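Local structure of Ufm1-specific protease (Caenorhabditis elegans, 5EJJ) at residues A[2-7]-A[42-47]; A[36-41]-A[73-78]; A[46-51]-A[296-301]. The protein is a thiol protease that recognises the ubiquitin-like modifier Ufm1 and hydrolyses the peptide bond at its C-terminal glycine, releasing it from target proteins. All blocks are in the same frame, centred on the assembly; numbering follows the deposited sequence.

Interaction 1: A[2-7]-A[42-47]; sequences ELWFID and ARKQVI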
loop_
_atom_site.group_PDB
_atom_site.type_symbol
_atom_site.label_atom_id
_atom_site.label_comp_id
_atom_site.label_asym_id
_atom_site.label_seq_id
_atom_site.Cartn_x
_atom_site.Cartn_y
_atom_site.Cartn_z
ATOM N N GLU A 2 21.271 22.256 13.425
ATOM C CA GLU A 2 19.977 21.652 13.696
ATOM C C GLU A 2 20.009 20.245 13.099
ATOM O O GLU A 2 20.586 20.029 12.033
ATOM C CB GLU A 2 18.873 22.495 13.050
ATOM C CG GLU A 2 19.206 22.887 11.608
ATOM C CD GLU A 2 18.127 23.728 10.933
ATOM O OE1 GLU A 2 18.090 23.749 9.683
ATOM O OE2 GLU A 2 17.325 24.379 11.636
ATOM N N LEU A 3 19.410 19.281 13.783
ATOM C CA LEU A 3 19.460 17.908 13.296
ATOM C C LEU A 3 18.257 17.536 12.452
ATOM O O LEU A 3 17.123 17.579 12.918
ATOM C CB LEU A 3 19.528 16.920 14.452
ATOM C CG LEU A 3 20.730 17.002 15.370
ATOM C CD1 LEU A 3 20.701 15.788 16.293
ATOM C CD2 LEU A 3 22.004 17.094 14.514
ATOM N N TRP A 4 18.525 17.142 11.219
ATOM C CA TRP A 4 17.519 16.554 10.375
ATOM C C TRP A 4 17.777 15.081 10.297
ATOM O O TRP A 4 18.911 14.639 10.417
ATOM C CB TRP A 4 17.573 17.165 8.989
ATOM C CG TRP A 4 16.912 18.475 8.970
ATOM C CD1 TRP A 4 17.428 19.653 9.402
ATOM C CD2 TRP A 4 15.584 18.748 8.534
ATOM N NE1 TRP A 4 16.514 20.657 9.244
ATOM C CE2 TRP A 4 15.368 20.131 8.712
ATOM C CE3 TRP A 4 14.559 17.965 7.990
ATOM C CZ2 TRP A 4 14.165 20.753 8.373
ATOM C CZ3 TRP A 4 13.368 18.582 7.650
ATOM C CH2 TRP A 4 13.183 19.967 7.844
ATOM N N PHE A 5 16.711 14.322 10.110
ATOM C CA PHE A 5 16.805 12.889 9.994
ATOM C C PHE A 5 16.244 12.469 8.663
ATOM O O PHE A 5 15.291 13.062 8.162
ATOM C CB PHE A 5 16.051 12.238 11.137
ATOM C CG PHE A 5 16.610 12.593 12.479
ATOM C CD1 PHE A 5 16.307 13.819 13.073
ATOM C CD2 PHE A 5 17.470 11.714 13.142
ATOM C CE1 PHE A 5 16.846 14.164 14.309
ATOM C CE2 PHE A 5 18.002 12.043 14.375
ATOM C CZ PHE A 5 17.692 13.274 14.962
ATOM N N ILE A 6 16.855 11.450 8.079
ATOM C CA ILE A 6 16.439 10.971 6.780
ATOM C C ILE A 6 16.667 9.463 6.671
ATOM O O ILE A 6 17.534 8.890 7.350
ATOM C CB ILE A 6 17.201 11.722 5.691
ATOM C CG1 ILE A 6 16.629 11.428 4.313
ATOM C CG2 ILE A 6 18.679 11.432 5.783
ATOM C CD1 ILE A 6 17.306 12.228 3.211
ATOM N N ASP A 7 15.854 8.805 5.850
ATOM C CA ASP A 7 16.124 7.419 5.521
ATOM C C ASP A 7 16.829 7.389 4.173
ATOM O O ASP A 7 16.172 7.357 3.119
ATOM C CB ASP A 7 14.832 6.625 5.492
ATOM C CG ASP A 7 15.052 5.127 5.317
ATOM O OD1 ASP A 7 16.032 4.721 4.653
ATOM O OD2 ASP A 7 14.210 4.350 5.835
ATOM N N ALA A 42 8.339 20.156 11.611
ATOM C CA ALA A 42 8.559 20.484 13.017
ATOM C C ALA A 42 9.639 19.591 13.593
ATOM O O ALA A 42 10.577 20.078 14.228
ATOM C CB ALA A 42 7.284 20.345 13.816
ATOM N N ARG A 43 9.522 18.285 13.352
ATOM C CA ARG A 43 10.485 17.351 13.925
ATOM C C ARG A 43 11.679 17.075 13.023
ATOM O O ARG A 43 12.455 16.166 13.285
ATOM C CB ARG A 43 9.827 16.052 14.410
ATOM C CG ARG A 43 9.298 15.164 13.348
ATOM C CD ARG A 43 8.456 14.084 13.997
ATOM N NE ARG A 43 9.213 12.886 14.357
ATOM C CZ ARG A 43 8.694 11.657 14.325
ATOM N NH1 ARG A 43 7.430 11.487 13.945
ATOM N NH2 ARG A 43 9.422 10.597 14.670
ATOM N N LYS A 44 11.825 17.901 11.995
ATOM C CA LYS A 44 12.980 17.876 11.114
ATOM C C LYS A 44 13.304 16.471 10.643
ATOM O O LYS A 44 14.441 16.009 10.776
ATOM C CB LYS A 44 14.171 18.524 11.785
ATOM C CG LYS A 44 14.006 20.014 11.896
ATOM C CD LYS A 44 15.185 20.647 12.607
ATOM C CE LYS A 44 15.386 22.093 12.171
ATOM N NZ LYS A 44 14.402 23.027 12.780
ATOM N N GLN A 45 12.277 15.813 10.090
ATOM C CA GLN A 45 12.358 14.421 9.659
ATOM C C GLN A 45 11.910 14.272 8.204
ATOM O O GLN A 45 10.767 14.524 7.890
ATOM C CB GLN A 45 11.496 13.552 10.571
ATOM C CG GLN A 45 11.610 12.090 10.273
ATOM C CD GLN A 45 10.564 11.292 10.983
ATOM O OE1 GLN A 45 9.423 11.712 11.085
ATOM N NE2 GLN A 45 10.943 10.128 11.483
ATOM N N VAL A 46 12.808 13.884 7.310
ATOM C CA VAL A 46 12.454 13.779 5.899
ATOM C C VAL A 46 11.675 12.498 5.660
ATOM O O VAL A 46 12.089 11.457 6.107
ATOM C CB VAL A 46 13.724 13.777 5.018
ATOM C CG1 VAL A 46 13.380 13.462 3.591
ATOM C CG2 VAL A 46 14.431 15.117 5.103
ATOM N N ILE A 47 10.553 12.544 4.957
ATOM C CA ILE A 47 9.795 11.314 4.746
ATOM C C ILE A 47 9.859 10.826 3.303
ATOM O O ILE A 47 9.896 9.628 3.069
ATOM C CB ILE A 47 8.319 11.458 5.183
ATOM C CG1 ILE A 47 8.238 11.850 6.647
ATOM C CG2 ILE A 47 7.563 10.175 4.995
ATOM C CD1 ILE A 47 8.846 10.858 7.547
HETATM O O HOH W 1 13.186 9.231 4.748
#
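Lys44 lies over one face of the Trp4 indole and carries most of this contact. Lys44 CA sits 3.6 Å from the centroid of the Trp4 six-membered ring, 15° off the normal, a CH-pi contact. Lys44 CG stands anti to the carbonyl carbon (chi1 -71°), which keeps the chain over the indole. From CB, above Trp4 CD2, the lysine runs on with Lys44 CG 3.5 Å from Trp4 CE2, and CD then passes NE1. CE reaches Glu2, and the chain bends at chi4 (76°), which holds NZ back from the carboxylate at salt-bridge distance: Lys44 NZ to Glu2 OE2 3.4 Å. The other carboxylate oxygen, Glu2 OE1, takes a weak hydrogen bond from Trp4 NE1, so Glu2 links the indole edge to the ammonium group. With an alanine here instead of Trp4 the face under Lys44 is gone, and the lysine chain would probably be free to turn away from Glu2. Phe117 and Phe93 also pack against the indole. Backbone bonds join the segments: Phe5 N to Lys44 O, 2.9 Å, and Val46 N to Phe5 O, 2.8 Å. Beyond them Ile6 CG1 lies beside Val46 CB at 3.8 Å, and a water joins Asp7 N to Val46 O. Phe5 and Gln45 form a single bridge between strands running in roughly the same direction; Lys44 and Gln45 also face Arg40, a G1 beta bulge in the antiparallel pairing of strands 45-53 and 33-40.

Interaction 2: A[36-41]-A[73-78]; sequences FVFGRK and IELVGN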
loop_
_atom_site.group_PDB
_atom_site.type_symbol
_atom_site.label_atom_id
_atom_site.label_comp_id
_atom_site.label_asym_id
_atom_site.label_seq_id
_atom_site.Cartn_x
_atom_site.Cartn_y
_atom_site.Cartn_z
ATOM N N PHE A 36 12.490 17.118 -5.294
ATOM C CA PHE A 36 11.935 17.729 -4.084
ATOM C C PHE A 36 12.040 16.833 -2.839
ATOM O O PHE A 36 12.027 15.600 -2.940
ATOM C CB PHE A 36 10.482 18.151 -4.308
ATOM C CG PHE A 36 10.234 18.731 -5.657
ATOM C CD1 PHE A 36 9.691 17.947 -6.669
ATOM C CD2 PHE A 36 10.560 20.053 -5.930
ATOM C CE1 PHE A 36 9.453 18.479 -7.926
ATOM C CE2 PHE A 36 10.334 20.596 -7.182
ATOM C CZ PHE A 36 9.775 19.807 -8.184
ATOM N N VAL A 37 12.129 17.473 -1.674
ATOM C CA VAL A 37 12.265 16.782 -0.395
ATOM C C VAL A 37 11.095 17.124 0.542
ATOM O O VAL A 37 10.888 18.279 0.917
ATOM C CB VAL A 37 13.622 17.123 0.264
ATOM C CG1 VAL A 37 13.812 16.388 1.562
ATOM C CG2 VAL A 37 14.733 16.793 -0.678
ATOM N N PHE A 38 10.321 16.107 0.898
ATOM C CA PHE A 38 9.096 16.302 1.649
ATOM C C PHE A 38 9.269 15.684 3.021
ATOM O O PHE A 38 9.964 14.681 3.167
ATOM C CB PHE A 38 7.938 15.644 0.927
ATOM C CG PHE A 38 7.577 16.299 -0.365
ATOM C CD1 PHE A 38 6.805 17.452 -0.378
ATOM C CD2 PHE A 38 7.984 15.757 -1.569
ATOM C CE1 PHE A 38 6.444 18.068 -1.579
ATOM C CE2 PHE A 38 7.637 16.351 -2.772
ATOM C CZ PHE A 38 6.861 17.514 -2.784
ATOM N N GLY A 39 8.648 16.276 4.037
ATOM C CA GLY A 39 8.913 15.819 5.379
ATOM C C GLY A 39 8.076 16.468 6.445
ATOM O O GLY A 39 7.230 17.319 6.159
ATOM N N ARG A 40 8.309 16.037 7.681
ATOM C CA ARG A 40 7.653 16.591 8.843
ATOM C C ARG A 40 8.514 17.731 9.412
ATOM O O ARG A 40 9.463 17.501 10.167
ATOM C CB ARG A 40 7.421 15.488 9.870
ATOM C CG ARG A 40 6.533 14.356 9.364
ATOM C CD ARG A 40 6.453 13.174 10.349
ATOM N NE ARG A 40 5.547 12.144 9.843
ATOM C CZ ARG A 40 5.759 10.835 9.936
ATOM N NH1 ARG A 40 6.858 10.381 10.518
ATOM N NH2 ARG A 40 4.861 9.981 9.456
ATOM N N LYS A 41 8.174 18.958 9.022
ATOM C CA LYS A 41 8.985 20.148 9.272
ATOM C C LYS A 41 9.286 20.414 10.726
ATOM O O LYS A 41 10.365 20.865 11.052
ATOM C CB LYS A 41 8.307 21.378 8.674
ATOM C CG LYS A 41 9.189 22.606 8.566
ATOM C CD LYS A 41 8.680 23.457 7.418
ATOM C CE LYS A 41 8.923 24.947 7.606
ATOM N NZ LYS A 41 7.853 25.702 6.860
ATOM N N ILE A 73 2.743 16.293 6.216
ATOM C CA ILE A 73 3.978 16.336 5.470
ATOM C C ILE A 73 3.958 17.483 4.476
ATOM O O ILE A 73 2.971 17.717 3.797
ATOM C CB ILE A 73 4.135 15.020 4.729
ATOM C CG1 ILE A 73 4.352 13.915 5.745
ATOM C CG2 ILE A 73 5.275 15.062 3.741
ATOM C CD1 ILE A 73 4.803 12.634 5.139
ATOM N N GLU A 74 5.055 18.217 4.387
ATOM C CA GLU A 74 5.139 19.289 3.409
ATOM C C GLU A 74 6.524 19.363 2.795
ATOM O O GLU A 74 7.442 18.662 3.207
ATOM C CB GLU A 74 4.846 20.610 4.092
ATOM C CG GLU A 74 5.899 20.992 5.077
ATOM C CD GLU A 74 5.408 22.043 6.036
ATOM O OE1 GLU A 74 5.055 21.684 7.190
ATOM O OE2 GLU A 74 5.362 23.233 5.635
ATOM N N LEU A 75 6.658 20.224 1.802
ATOM C CA LEU A 75 7.944 20.564 1.209
ATOM C C LEU A 75 8.901 21.108 2.254
ATOM O O LEU A 75 8.593 22.085 2.916
ATOM C CB LEU A 75 7.687 21.651 0.173
ATOM C CG LEU A 75 8.680 21.905 -0.938
ATOM C CD1 LEU A 75 9.570 22.987 -0.462
ATOM C CD2 LEU A 75 9.434 20.613 -1.234
ATOM N N VAL A 76 10.061 20.482 2.406
ATOM C CA VAL A 76 11.048 20.947 3.396
ATOM C C VAL A 76 12.355 21.335 2.729
ATOM O O VAL A 76 13.153 22.029 3.337
ATOM C CB VAL A 76 11.351 19.922 4.556
ATOM C CG1 VAL A 76 10.213 19.845 5.558
ATOM C CG2 VAL A 76 11.671 18.550 4.001
ATOM N N GLY A 77 12.563 20.903 1.486
ATOM C CA GLY A 77 13.783 21.229 0.771
ATOM C C GLY A 77 13.816 20.668 -0.637
ATOM O O GLY A 77 12.843 20.079 -1.107
ATOM N N ASN A 78 14.941 20.854 -1.318
ATOM C CA ASN A 78 15.165 20.262 -2.642
ATOM C C ASN A 78 16.561 19.661 -2.724
ATOM O O ASN A 78 17.312 19.636 -1.747
ATOM C CB ASN A 78 15.010 21.291 -3.763
ATOM C CG ASN A 78 15.784 22.609 -3.491
ATOM O OD1 ASN A 78 16.740 22.658 -2.696
ATOM N ND2 ASN A 78 15.348 23.686 -4.150
HETATM O O HOH W 2 5.280 19.315 8.509
#
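A classic beta bulge, with Val76 and Gly77 both facing Val37, interrupts the antiparallel pairing of strands 33-40 and 74-81 in the central part of the MPN domain sheet. The carbonyl O of Val37 is gripped twice: by Val76 N at 2.8 Å and by Gly77 N at 3.2 Å. The first bond is nearly straight (172°), the second more bent (146°). Val37 N returns a bond to Gly77 O, its donor standing above the carbonyl plane. Past the bulge the regular pattern resumes, with Gly39 N bonded to Glu74 O at 2.8 Å and Glu74 N to Gly39 O at 2.9 Å.

The two faces of the sheet pack differently. On the face carrying Phe36, Phe38 and Leu75, the methyl CD2 of Leu75 lies over one face of the Phe38 ring, 3.9 Å from Phe38 CE1, and also touches Phe36 CB. A chi1 of -68° leans the Phe38 ring toward Leu75, and its turn about chi2 leaves CD1 and CE1 next to that residue, while CB meets Ile73 CG2. Helix 59-68 covers this face through Leu65. Val76, in the bulge, points toward strand 33-40, and Val76 CG2 meets Val37 CG1 at 3.9 Å, the two side chains crossing at about a right angle; a CB on Gly39 would come tight against Val76 CG2.

At the strand end Lys41 crosses Glu74 obliquely in a long salt bridge, Lys41 NZ to Glu74 OE2 3.7 Å, while a water joins Lys41 N to Glu74 OE1. The guanidinium of Arg40 is bound by Asp72 and Gln45. The one-residue shift of register between Val37 and Phe38 marks the classic bulge, here between the two inner strands of the four-stranded MPN sheet.

Interaction 3: A[46-51]-A[296-301]; sequences VIHVLF and PGWVSL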
loop_
_atom_site.group_PDB
_atom_site.type_symbol
_atom_site.label_atom_id
_atom_site.label_comp_id
_atom_site.label_asym_id
_atom_site.label_seq_id
_atom_site.Cartn_x
_atom_site.Cartn_y
_atom_site.Cartn_z
ATOM N N VAL A 46 12.808 13.884 7.310
ATOM C CA VAL A 46 12.454 13.779 5.899
ATOM C C VAL A 46 11.675 12.498 5.660
ATOM O O VAL A 46 12.089 11.457 6.107
ATOM C CB VAL A 46 13.724 13.777 5.018
ATOM C CG1 VAL A 46 13.380 13.462 3.591
ATOM C CG2 VAL A 46 14.431 15.117 5.103
ATOM N N ILE A 47 10.553 12.544 4.957
ATOM C CA ILE A 47 9.795 11.314 4.746
ATOM C C ILE A 47 9.859 10.826 3.303
ATOM O O ILE A 47 9.896 9.628 3.069
ATOM C CB ILE A 47 8.319 11.458 5.183
ATOM C CG1 ILE A 47 8.238 11.850 6.647
ATOM C CG2 ILE A 47 7.563 10.175 4.995
ATOM C CD1 ILE A 47 8.846 10.858 7.547
ATOM N N HIS A 48 9.859 11.746 2.341
ATOM C CA HIS A 48 9.844 11.393 0.917
ATOM C C HIS A 48 10.870 12.204 0.145
ATOM O O HIS A 48 10.812 13.427 0.139
ATOM C CB HIS A 48 8.491 11.690 0.276
ATOM C CG HIS A 48 7.342 10.933 0.866
ATOM N ND1 HIS A 48 7.204 9.567 0.741
ATOM C CD2 HIS A 48 6.254 11.362 1.550
ATOM C CE1 HIS A 48 6.096 9.182 1.350
ATOM N NE2 HIS A 48 5.499 10.252 1.848
ATOM N N VAL A 49 11.805 11.539 -0.520
ATOM C CA VAL A 49 12.668 12.237 -1.448
ATOM C C VAL A 49 12.233 11.895 -2.867
ATOM O O VAL A 49 12.309 10.747 -3.298
ATOM C CB VAL A 49 14.128 11.899 -1.215
ATOM C CG1 VAL A 49 14.981 12.620 -2.225
ATOM C CG2 VAL A 49 14.526 12.309 0.187
ATOM N N LEU A 50 11.726 12.883 -3.588
ATOM C CA LEU A 50 11.222 12.605 -4.927
ATOM C C LEU A 50 12.102 13.189 -6.031
ATOM O O LEU A 50 12.282 14.403 -6.125
ATOM C CB LEU A 50 9.781 13.055 -5.065
ATOM C CG LEU A 50 8.834 12.228 -4.196
ATOM C CD1 LEU A 50 7.393 12.771 -4.269
ATOM C CD2 LEU A 50 8.906 10.730 -4.561
ATOM N N PHE A 51 12.660 12.304 -6.854
ATOM C CA PHE A 51 13.534 12.711 -7.942
ATOM C C PHE A 51 12.734 12.994 -9.216
ATOM O O PHE A 51 11.675 12.392 -9.455
ATOM C CB PHE A 51 14.588 11.632 -8.198
ATOM C CG PHE A 51 15.541 11.445 -7.069
ATOM C CD1 PHE A 51 15.327 10.464 -6.123
ATOM C CD2 PHE A 51 16.647 12.259 -6.939
ATOM C CE1 PHE A 51 16.213 10.287 -5.063
ATOM C CE2 PHE A 51 17.538 12.099 -5.869
ATOM C CZ PHE A 51 17.319 11.116 -4.932
ATOM N N PRO A 296 5.030 0.384 -2.124
ATOM C CA PRO A 296 6.102 -0.432 -1.545
ATOM C C PRO A 296 7.210 0.459 -1.006
ATOM O O PRO A 296 7.704 1.335 -1.723
ATOM C CB PRO A 296 6.600 -1.254 -2.745
ATOM C CG PRO A 296 6.183 -0.471 -3.939
ATOM C CD PRO A 296 4.838 0.082 -3.553
ATOM N N GLY A 297 7.555 0.265 0.260
ATOM C CA GLY A 297 8.672 0.967 0.851
ATOM C C GLY A 297 8.244 2.146 1.679
ATOM O O GLY A 297 8.916 2.504 2.655
ATOM N N TRP A 298 7.131 2.753 1.273
ATOM C CA TRP A 298 6.609 3.972 1.903
ATOM C C TRP A 298 6.132 3.812 3.357
ATOM O O TRP A 298 5.631 2.764 3.748
ATOM C CB TRP A 298 5.453 4.494 1.073
ATOM C CG TRP A 298 5.848 5.195 -0.157
ATOM C CD1 TRP A 298 6.869 4.888 -0.988
ATOM C CD2 TRP A 298 5.220 6.356 -0.695
ATOM N NE1 TRP A 298 6.917 5.791 -2.033
ATOM C CE2 TRP A 298 5.912 6.702 -1.868
ATOM C CE3 TRP A 298 4.134 7.139 -0.295
ATOM C CZ2 TRP A 298 5.560 7.792 -2.636
ATOM C CZ3 TRP A 298 3.788 8.205 -1.056
ATOM C CH2 TRP A 298 4.494 8.530 -2.214
ATOM N N VAL A 299 6.270 4.858 4.152
ATOM C CA VAL A 299 5.861 4.774 5.546
ATOM C C VAL A 299 4.827 5.834 5.876
ATOM O O VAL A 299 4.467 6.028 7.033
ATOM C CB VAL A 299 7.042 4.944 6.491
ATOM C CG1 VAL A 299 7.995 3.837 6.294
ATOM C CG2 VAL A 299 7.730 6.266 6.222
ATOM N N SER A 300 4.359 6.538 4.855
ATOM C CA SER A 300 3.210 7.401 4.991
ATOM C C SER A 300 2.424 7.140 3.705
ATOM O O SER A 300 3.015 6.736 2.699
ATOM C CB SER A 300 3.662 8.859 5.155
ATOM O OG SER A 300 2.635 9.801 4.842
ATOM N N LEU A 301 1.105 7.350 3.749
ATOM C CA LEU A 301 0.206 7.006 2.651
ATOM C C LEU A 301 0.311 7.961 1.471
ATOM O O LEU A 301 0.904 9.028 1.588
ATOM C CB LEU A 301 -1.230 6.977 3.163
ATOM C CG LEU A 301 -1.497 5.981 4.296
ATOM C CD1 LEU A 301 -2.832 6.254 4.964
ATOM C CD2 LEU A 301 -1.459 4.553 3.756
HETATM O O HOH W 3 7.882 6.929 2.933
#
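His48 sets its CE1 over one face of the Trp298 indole, off toward the rim of the ring, with His48 CE1 and Trp298 CE3 3.3 Å apart. The centroids of the His48 ring and the Trp298 six-membered ring are 4.2 Å apart, the planes inclined at 46°. A chi1 of -61° lays the imidazole beside its own backbone N, and from there the ring extends from strand 45-53 to the indole. Beside this pair, Ser300 CB approaches His48 NE2 at 4.0 Å and Ile47 CG2 at 4.1 Å. The same Ile47 methyl touches Val299 CG2, also at 4.1 Å, and lies over one face of the imidazole, toward its rim, beside the loop. One water bridges the backbones, accepting from Val299 N at 2.9 Å and giving a weak bond to Ile47 O.

Farther out, a classic beta bulge in which Ile47 and His48 both face Phe38 lets these two neighbouring side chains point to the same loop. Ile73 packs on both Ile47 and Ser300, and Ser300 OG makes a weak hydrogen bond to Ser70 OG. The contact thus joins the MPN domain to the loop between strands 289-293 and 302-306. No direct hydrogen bond or salt bridge crosses between the two segments, so dispersion and the burial of apolar and aromatic surface, rather than paired charges, probably hold this small junction.

Overall arrangement
From the N terminus, strand 4-6 is met again after 34 residues, holding helix 8-19 and strand 33-40, when interaction 1 closes on the start of strand 45-53. Interaction 2 begins inside that loop, on strand 33-40, and closes beyond it on strand 74-81, so the two cross; the hairpin 33-40/45-53 joins them through probable backbone bonds of Phe38 with Ile47 and Arg40 with Gln45. Interaction 3 starts at Val46 and Ile47, where interaction 1 ends, crosses interaction 2, and closes over 244 residues. The first fastens N-terminal strand 4-6 to strand 45-53, the second pairs the inner strands of the MPN sheet, and the third links one of its edge strands to loop 296-301.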